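Long-range contacts in pyocin sheath PA0622 (Pseudomonas aeruginosa, PDB 6PYT), which probably assembles into the contractile sheath that drives the pyocin tube into target bacteria: residues 313-318 with 353-358; 96-101 with 137-142; 179-184 with 264-269. One frame throughout, in Å; residues are numbered along the deposited sequence.

Contact 1 of 3, residues 313-318 with 353-358; sequences DVTEGL and VYWNIR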
loop_
_atom_site.group_PDB
_atom_site.type_symbol
_atom_site.label_atom_id
_atom_site.label_comp_id
_atom_site.label_asym_id
_atom_site.label_seq_id
_atom_site.Cartn_x
_atom_site.Cartn_y
_atom_site.Cartn_z
ATOM N N ASP B 313 52.765 -26.457 -11.799
ATOM C CA ASP B 313 52.360 -25.074 -11.602
ATOM C C ASP B 313 52.413 -24.258 -12.881
ATOM O O ASP B 313 51.840 -23.165 -12.916
ATOM C CB ASP B 313 53.223 -24.414 -10.529
ATOM N N VAL B 314 53.072 -24.750 -13.926
ATOM C CA VAL B 314 53.005 -24.067 -15.209
ATOM C C VAL B 314 51.744 -24.465 -15.966
ATOM O O VAL B 314 51.070 -23.601 -16.531
ATOM C CB VAL B 314 54.284 -24.324 -16.022
ATOM C CG1 VAL B 314 54.162 -23.773 -17.418
ATOM C CG2 VAL B 314 55.462 -23.670 -15.349
ATOM N N THR B 315 51.383 -25.760 -15.955
ATOM C CA THR B 315 50.179 -26.224 -16.651
ATOM C C THR B 315 48.925 -25.569 -16.097
ATOM O O THR B 315 48.107 -25.040 -16.853
ATOM C CB THR B 315 50.025 -27.739 -16.549
ATOM O OG1 THR B 315 49.981 -28.120 -15.173
ATOM C CG2 THR B 315 51.134 -28.445 -17.216
ATOM N N GLU B 316 48.780 -25.552 -14.774
ATOM C CA GLU B 316 47.636 -24.886 -14.176
ATOM C C GLU B 316 47.725 -23.377 -14.310
ATOM O O GLU B 316 46.698 -22.701 -14.234
ATOM C CB GLU B 316 47.504 -25.276 -12.709
ATOM N N GLY B 317 48.918 -22.839 -14.517
ATOM C CA GLY B 317 49.055 -21.452 -14.888
ATOM C C GLY B 317 48.754 -21.245 -16.353
ATOM O O GLY B 317 48.172 -20.227 -16.727
ATOM N N LEU B 318 49.163 -22.191 -17.201
ATOM C CA LEU B 318 48.843 -22.086 -18.619
ATOM C C LEU B 318 47.359 -22.278 -18.867
ATOM O O LEU B 318 46.785 -21.584 -19.704
ATOM C CB LEU B 318 49.636 -23.096 -19.439
ATOM C CG LEU B 318 51.111 -22.850 -19.685
ATOM C CD1 LEU B 318 51.723 -24.051 -20.352
ATOM C CD2 LEU B 318 51.227 -21.654 -20.549
ATOM N N VAL B 353 62.015 -28.289 -20.536
ATOM C CA VAL B 353 60.786 -28.932 -20.082
ATOM C C VAL B 353 59.654 -28.500 -21.007
ATOM O O VAL B 353 59.522 -27.317 -21.328
ATOM C CB VAL B 353 60.523 -28.611 -18.596
ATOM C CG1 VAL B 353 60.689 -27.140 -18.320
ATOM C CG2 VAL B 353 59.146 -29.069 -18.177
ATOM N N TYR B 354 58.861 -29.452 -21.496
ATOM C CA TYR B 354 58.022 -29.187 -22.657
ATOM C C TYR B 354 56.548 -29.215 -22.273
ATOM O O TYR B 354 56.152 -29.889 -21.322
ATOM C CB TYR B 354 58.224 -30.193 -23.802
ATOM C CG TYR B 354 59.605 -30.403 -24.428
ATOM C CD1 TYR B 354 60.768 -29.856 -23.911
ATOM C CD2 TYR B 354 59.707 -31.099 -25.616
ATOM C CE1 TYR B 354 61.988 -30.075 -24.503
ATOM C CE2 TYR B 354 60.918 -31.301 -26.225
ATOM C CZ TYR B 354 62.055 -30.780 -25.665
ATOM O OH TYR B 354 63.273 -30.979 -26.273
ATOM N N TRP B 355 55.735 -28.500 -23.049
ATOM C CA TRP B 355 54.291 -28.461 -22.859
ATOM C C TRP B 355 53.606 -28.427 -24.215
ATOM O O TRP B 355 54.194 -28.015 -25.211
ATOM C CB TRP B 355 53.857 -27.252 -22.034
ATOM C CG TRP B 355 54.251 -27.336 -20.614
ATOM C CD1 TRP B 355 53.576 -27.963 -19.632
ATOM C CD2 TRP B 355 55.398 -26.750 -20.002
ATOM N NE1 TRP B 355 54.228 -27.828 -18.442
ATOM C CE2 TRP B 355 55.354 -27.082 -18.642
ATOM C CE3 TRP B 355 56.463 -25.987 -20.473
ATOM C CZ2 TRP B 355 56.327 -26.681 -17.752
ATOM C CZ3 TRP B 355 57.420 -25.581 -19.585
ATOM C CH2 TRP B 355 57.348 -25.924 -18.238
ATOM N N ASN B 356 52.341 -28.845 -24.237
ATOM C CA ASN B 356 51.546 -28.949 -25.456
ATOM C C ASN B 356 50.282 -28.118 -25.300
ATOM O O ASN B 356 49.490 -28.368 -24.390
ATOM C CB ASN B 356 51.190 -30.405 -25.737
ATOM C CG ASN B 356 52.383 -31.224 -26.135
ATOM O OD1 ASN B 356 53.216 -30.783 -26.912
ATOM N ND2 ASN B 356 52.476 -32.426 -25.603
ATOM N N ILE B 357 50.093 -27.133 -26.181
ATOM C CA ILE B 357 49.096 -26.077 -25.997
ATOM C C ILE B 357 48.130 -26.037 -27.186
ATOM O O ILE B 357 47.974 -24.995 -27.827
ATOM C CB ILE B 357 49.750 -24.700 -25.751
ATOM C CG1 ILE B 357 50.863 -24.798 -24.720
ATOM C CG2 ILE B 357 48.784 -23.764 -25.047
ATOM C CD1 ILE B 357 51.677 -23.554 -24.600
ATOM N N ARG B 358 47.620 -27.199 -27.597
ATOM C CA ARG B 358 46.601 -27.284 -28.646
ATOM C C ARG B 358 45.384 -26.410 -28.354
ATOM O O ARG B 358 44.910 -26.343 -27.219
ATOM C CB ARG B 358 46.138 -28.732 -28.786
ATOM C CG ARG B 358 47.250 -29.693 -29.057
ATOM C CD ARG B 358 46.753 -31.113 -29.132
ATOM N NE ARG B 358 46.022 -31.394 -30.355
ATOM C CZ ARG B 358 44.740 -31.711 -30.388
ATOM N NH1 ARG B 358 44.057 -31.797 -29.261
ATOM N NH2 ARG B 358 44.142 -31.962 -31.539
#
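Thr-315 and Trp-355 are opposed where the helical segment 313-318 runs nearly parallel to strand 355-358, the two short axes inclined by 13° and 10.4 Å apart. This is helix-on-sheet packing in the C-terminal domain of the tail sheath family: the strand pairs antiparallel with 335-338, through backbone bonds such as that of Asn-356 with Tyr-337. The Trp-355 indole turns one face to the helix. Val-314 sets CG1 over the six-membered ring of Trp-355, 3.8 Å from its centroid and 18° off the normal, a CH-pi contact. Leu-318 CD1 sits over the same face at the root of the indole, 4.2 Å from Trp-355 CG. Val-353, the residue two before the tryptophan, applies CG2 to the opposite face, toward its rim, so that a valine flanks each face. Two residues along the strand from Trp-355, Ile-357 also points to the helix, and its CD1 meets Leu-318 CD1 at 4.3 Å. Met-291 and Ile-294 of helix 281-295 extend this apolar layer. Thr-315 holds OG1 between its backbone N and carbonyl carbon (chi1 58°), bonded to Lys-312 O, while its CG2 abuts the pyrrole edge 3.4 Å from Trp-355 NE1.

Contact 2 of 3, residues 96-101 with 137-142; sequences SAVIGG and QAVATA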
loop_
_atom_site.group_PDB
_atom_site.type_symbol
_atom_site.label_atom_id
_atom_site.label_comp_id
_atom_site.label_asym_id
_atom_site.label_seq_id
_atom_site.Cartn_x
_atom_site.Cartn_y
_atom_site.Cartn_z
ATOM N N SER B 96 67.372 -0.095 -50.798
ATOM C CA SER B 96 68.467 -0.573 -49.965
ATOM C C SER B 96 68.510 0.147 -48.627
ATOM O O SER B 96 68.986 -0.416 -47.636
ATOM C CB SER B 96 69.793 -0.399 -50.693
ATOM O OG SER B 96 70.872 -0.794 -49.869
ATOM N N ALA B 97 68.015 1.379 -48.574
ATOM C CA ALA B 97 68.021 2.141 -47.338
ATOM C C ALA B 97 66.803 1.859 -46.474
ATOM O O ALA B 97 66.877 2.000 -45.249
ATOM C CB ALA B 97 68.110 3.636 -47.648
ATOM N N VAL B 98 65.686 1.458 -47.083
ATOM C CA VAL B 98 64.523 1.053 -46.301
ATOM C C VAL B 98 64.765 -0.308 -45.662
ATOM O O VAL B 98 64.431 -0.521 -44.491
ATOM C CB VAL B 98 63.260 1.066 -47.183
ATOM C CG1 VAL B 98 62.055 0.538 -46.429
ATOM C CG2 VAL B 98 62.979 2.472 -47.651
ATOM N N ILE B 99 65.368 -1.238 -46.409
ATOM C CA ILE B 99 65.794 -2.512 -45.833
ATOM C C ILE B 99 66.850 -2.281 -44.763
ATOM O O ILE B 99 66.701 -2.714 -43.615
ATOM C CB ILE B 99 66.318 -3.454 -46.929
ATOM C CG1 ILE B 99 65.206 -3.846 -47.890
ATOM C CG2 ILE B 99 66.936 -4.691 -46.312
ATOM C CD1 ILE B 99 65.710 -4.532 -49.123
ATOM N N GLY B 100 67.923 -1.583 -45.121
ATOM C CA GLY B 100 68.949 -1.254 -44.148
ATOM C C GLY B 100 69.781 -2.466 -43.788
ATOM O O GLY B 100 70.062 -3.332 -44.623
ATOM N N GLY B 101 70.174 -2.534 -42.536
ATOM C CA GLY B 101 70.925 -3.667 -42.052
ATOM C C GLY B 101 71.826 -3.254 -40.902
ATOM O O GLY B 101 71.545 -2.288 -40.196
ATOM N N GLN B 137 60.066 -5.737 -54.556
ATOM C CA GLN B 137 60.108 -7.127 -54.134
ATOM C C GLN B 137 61.228 -7.390 -53.139
ATOM O O GLN B 137 61.162 -8.374 -52.397
ATOM C CB GLN B 137 60.236 -8.012 -55.378
ATOM C CG GLN B 137 59.869 -9.471 -55.201
ATOM C CD GLN B 137 61.056 -10.339 -54.898
ATOM O OE1 GLN B 137 62.172 -10.056 -55.332
ATOM N NE2 GLN B 137 60.827 -11.415 -54.160
ATOM N N ALA B 138 62.235 -6.515 -53.086
ATOM C CA ALA B 138 63.326 -6.669 -52.130
ATOM C C ALA B 138 62.926 -6.201 -50.741
ATOM O O ALA B 138 63.300 -6.828 -49.744
ATOM C CB ALA B 138 64.553 -5.897 -52.604
ATOM N N VAL B 139 62.191 -5.091 -50.658
ATOM C CA VAL B 139 61.714 -4.595 -49.372
ATOM C C VAL B 139 60.686 -5.549 -48.788
ATOM O O VAL B 139 60.731 -5.884 -47.600
ATOM C CB VAL B 139 61.142 -3.178 -49.536
ATOM C CG1 VAL B 139 60.492 -2.692 -48.252
ATOM C CG2 VAL B 139 62.228 -2.227 -49.958
ATOM N N ALA B 140 59.789 -6.054 -49.627
ATOM C CA ALA B 140 58.749 -6.967 -49.183
ATOM C C ALA B 140 59.275 -8.346 -48.807
ATOM O O ALA B 140 58.524 -9.137 -48.232
ATOM C CB ALA B 140 57.688 -7.081 -50.267
ATOM N N THR B 141 60.527 -8.662 -49.123
ATOM C CA THR B 141 61.177 -9.834 -48.554
ATOM C C THR B 141 61.851 -9.508 -47.226
ATOM O O THR B 141 61.857 -10.341 -46.314
ATOM C CB THR B 141 62.187 -10.398 -49.557
ATOM O OG1 THR B 141 61.525 -10.633 -50.803
ATOM C CG2 THR B 141 62.756 -11.721 -49.081
ATOM N N ALA B 142 62.386 -8.294 -47.081
ATOM C CA ALA B 142 62.875 -7.857 -45.781
ATOM C C ALA B 142 61.737 -7.638 -44.800
ATOM O O ALA B 142 61.924 -7.817 -43.595
ATOM C CB ALA B 142 63.689 -6.577 -45.922
#
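Ile-99, in the last turn of helix 91-99, reaches across to segment 137-142, at the N-terminal part of helix 139-150, and touches Ala-138, Val-139 and Ala-142. With CG1 anti to the carbonyl carbon (chi1 -65°), its ethyl arm runs over the opposing backbone. Ile-99 CG1 lies 3.9 Å from Val-139 CA. Beyond it, Ile-99 CD1 ends 3.4 Å from Ala-138 O. The methyl of Ala-142, CB, fits against both branches of the isoleucine, 3.7 Å from Ile-99 CG1. Beside this, Val-98 and Val-139 meet through their CG1 methyls at 4.0 Å, the two side chains crossing at about a right angle. Helix 139-150 is the connection between parallel strands 127-129 and 153-156, a beta-alpha-beta crossover of the subtilisin-like domain, so helix 91-99 packs here against the N-terminal part of a crossover helix. Further out, His-133 touches Val-98, and Leu-111 both touches Ala-142 and bonds to the backbone of Val-98. Gly-100, with positive phi, turns the chain out of helix 91-99, and Gly-101 then pairs with Thr-109. Within 137-142, Thr-141 OG1 donates to Gln-137 O over 2.8 Å, nearly in line with the carbonyl at 169°.

Contact 3 of 3, residues 179-184 with 264-269; sequences FMVDPG and YRLWGN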
loop_
_atom_site.group_PDB
_atom_site.type_symbol
_atom_site.label_atom_id
_atom_site.label_comp_id
_atom_site.label_asym_id
_atom_site.label_seq_id
_atom_site.Cartn_x
_atom_site.Cartn_y
_atom_site.Cartn_z
ATOM N N PHE B 179 50.483 -9.771 -45.811
ATOM C CA PHE B 179 49.091 -9.377 -46.003
ATOM C C PHE B 179 49.091 -8.222 -46.994
ATOM O O PHE B 179 49.363 -7.082 -46.619
ATOM C CB PHE B 179 48.459 -8.975 -44.681
ATOM C CG PHE B 179 47.016 -8.615 -44.780
ATOM C CD1 PHE B 179 46.062 -9.594 -44.920
ATOM C CD2 PHE B 179 46.610 -7.299 -44.717
ATOM C CE1 PHE B 179 44.735 -9.280 -44.990
ATOM C CE2 PHE B 179 45.279 -6.978 -44.796
ATOM C CZ PHE B 179 44.344 -7.975 -44.927
ATOM N N MET B 180 48.796 -8.509 -48.250
ATOM C CA MET B 180 48.882 -7.497 -49.288
ATOM C C MET B 180 47.556 -6.767 -49.415
ATOM O O MET B 180 46.496 -7.397 -49.448
ATOM C CB MET B 180 49.260 -8.123 -50.623
ATOM C CG MET B 180 49.602 -7.110 -51.686
ATOM S SD MET B 180 49.982 -7.926 -53.227
ATOM C CE MET B 180 51.459 -8.782 -52.736
ATOM N N VAL B 181 47.618 -5.442 -49.475
ATOM C CA VAL B 181 46.470 -4.601 -49.788
ATOM C C VAL B 181 46.849 -3.821 -51.037
ATOM O O VAL B 181 47.591 -2.837 -50.957
ATOM C CB VAL B 181 46.103 -3.661 -48.639
ATOM C CG1 VAL B 181 44.934 -2.787 -49.031
ATOM C CG2 VAL B 181 45.779 -4.447 -47.402
ATOM N N ASP B 182 46.358 -4.246 -52.196
ATOM C CA ASP B 182 46.861 -3.627 -53.421
ATOM C C ASP B 182 46.354 -2.225 -53.772
ATOM O O ASP B 182 47.204 -1.374 -54.072
ATOM C CB ASP B 182 46.634 -4.526 -54.633
ATOM N N PRO B 183 45.044 -1.920 -53.808
ATOM C CA PRO B 183 44.639 -0.614 -54.353
ATOM C C PRO B 183 44.998 0.515 -53.402
ATOM O O PRO B 183 44.741 0.442 -52.200
ATOM C CB PRO B 183 43.122 -0.747 -54.512
ATOM C CG PRO B 183 42.864 -2.188 -54.449
ATOM C CD PRO B 183 43.837 -2.697 -53.476
ATOM N N GLY B 184 45.637 1.539 -53.948
ATOM C CA GLY B 184 46.025 2.668 -53.144
ATOM C C GLY B 184 44.836 3.505 -52.729
ATOM O O GLY B 184 43.754 3.442 -53.302
ATOM N N TYR B 264 35.586 2.508 -48.743
ATOM C CA TYR B 264 35.036 2.540 -47.397
ATOM C C TYR B 264 35.532 1.404 -46.514
ATOM O O TYR B 264 35.824 1.632 -45.341
ATOM C CB TYR B 264 33.506 2.536 -47.487
ATOM C CG TYR B 264 32.749 2.941 -46.259
ATOM C CD1 TYR B 264 32.828 4.236 -45.774
ATOM C CD2 TYR B 264 31.879 2.058 -45.637
ATOM C CE1 TYR B 264 32.113 4.624 -44.652
ATOM C CE2 TYR B 264 31.153 2.435 -44.524
ATOM C CZ TYR B 264 31.276 3.720 -44.034
ATOM O OH TYR B 264 30.563 4.111 -42.924
ATOM N N ARG B 265 35.674 0.191 -47.044
ATOM C CA ARG B 265 35.901 -0.992 -46.220
ATOM C C ARG B 265 37.040 -1.842 -46.756
ATOM O O ARG B 265 37.043 -2.191 -47.936
ATOM C CB ARG B 265 34.638 -1.843 -46.150
ATOM C CG ARG B 265 33.525 -1.193 -45.390
ATOM C CD ARG B 265 32.287 -2.042 -45.331
ATOM N NE ARG B 265 31.250 -1.306 -44.632
ATOM C CZ ARG B 265 31.097 -1.306 -43.316
ATOM N NH1 ARG B 265 31.910 -2.010 -42.547
ATOM N NH2 ARG B 265 30.128 -0.596 -42.764
ATOM N N LEU B 266 37.985 -2.197 -45.886
ATOM C CA LEU B 266 38.953 -3.237 -46.213
ATOM C C LEU B 266 38.219 -4.556 -46.360
ATOM O O LEU B 266 37.263 -4.825 -45.635
ATOM C CB LEU B 266 40.035 -3.342 -45.136
ATOM C CG LEU B 266 41.236 -4.263 -45.372
ATOM C CD1 LEU B 266 42.454 -3.630 -44.777
ATOM C CD2 LEU B 266 41.062 -5.629 -44.743
ATOM N N TRP B 267 38.655 -5.378 -47.308
ATOM C CA TRP B 267 37.771 -6.439 -47.761
ATOM C C TRP B 267 38.312 -7.845 -47.575
ATOM O O TRP B 267 37.612 -8.680 -47.002
ATOM C CB TRP B 267 37.384 -6.178 -49.218
ATOM C CG TRP B 267 36.360 -7.108 -49.782
ATOM C CD1 TRP B 267 36.509 -7.912 -50.862
ATOM C CD2 TRP B 267 35.040 -7.357 -49.277
ATOM N NE1 TRP B 267 35.364 -8.621 -51.088
ATOM C CE2 TRP B 267 34.449 -8.300 -50.123
ATOM C CE3 TRP B 267 34.297 -6.862 -48.200
ATOM C CZ2 TRP B 267 33.165 -8.763 -49.930
ATOM C CZ3 TRP B 267 33.026 -7.328 -48.009
ATOM C CH2 TRP B 267 32.471 -8.268 -48.867
ATOM N N GLY B 268 39.513 -8.155 -48.035
ATOM C CA GLY B 268 39.990 -9.518 -47.916
ATOM C C GLY B 268 40.412 -9.892 -46.504
ATOM O O GLY B 268 40.622 -9.046 -45.641
ATOM N N ASN B 269 40.510 -11.203 -46.264
ATOM C CA ASN B 269 41.077 -11.711 -45.018
ATOM C C ASN B 269 41.999 -12.905 -45.208
ATOM O O ASN B 269 42.356 -13.549 -44.218
ATOM C CB ASN B 269 39.997 -12.085 -44.009
ATOM C CG ASN B 269 38.912 -12.941 -44.598
ATOM O OD1 ASN B 269 38.961 -13.321 -45.765
ATOM N ND2 ASN B 269 37.911 -13.246 -43.791
#
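Phe-179 and Val-181, two residues apart on strand 178-181, project from the same side of the strand toward an irregular segment, 264-269, that passes with Gly-268 CA 8.3 Å from Val-181 CA. Apolar contacts centre on Leu-266, whose two methyls divide between them. Leu-266 CD2 approaches Phe-179 CZ at 4.0 Å. On the other branch, Leu-266 CD1 approaches Val-181 CG2 at 4.3 Å. Phe-179 extends its ring away from its own backbone N (chi1 -177°), which carries the far end of the ring to the loop. Leu-266 also rests on Ala-204 and Leu-207 of helix 201-214, and Val-181 shares Ala-204 with it.

A second kind of contact joins the edge of the phenyl ring to the loop backbone. Gly-268 O lies at the ring edge, in its plane, 3.9 Å from Phe-179 CZ, a position that probably lets the oxygen face the weakly positive C-H rim. The next residue continues along that rim, Asn-269 CA standing 4.4 Å from Phe-179 CE1.

The same loop also meets other chains: the Trp-267 indole, whose end leads away from the strand, packs edge-to-face with His-5 of a second subunit, which Asn-269 touches too, and Trp-267 also meets Val-302 of a third subunit.

Backbone bonding holds the strand itself, Phe-179 and Val-181 bonding to Leu-156 on one neighbouring strand and Met-180 to Ala-256 on the other. Strand 178-181 is thus an interior member of the central, largely parallel sheet, with helix 201-214 packed against the side that carries Val-181, the alpha/beta layering of the subtilisin-like domain of phage tail sheath proteins.

From the N terminus, contact 2 comes first, closing a 35-residue loop that includes strands 109-110 and 127-129 and bringing helix 91-99 to helix 139-150. Contact 3 follows with a longer excursion of 79 residues, through helix 201-214 and strand 255-256, and ties strand 178-181 of the central sheet to the loop before helix 281-295. Contact 1 closes last, over 34 residues, within the C-terminal domain, bringing helix 310-328 onto strand 355-358 of the small antiparallel sheet. The three are in series; none nests in or crosses another. Contacts 2 and 3 have centres 22 Å apart, with nearest atoms about 7 Å apart; the centre of contact 1 lies 38 Å from that of contact 2 and 37 Å from that of contact 3.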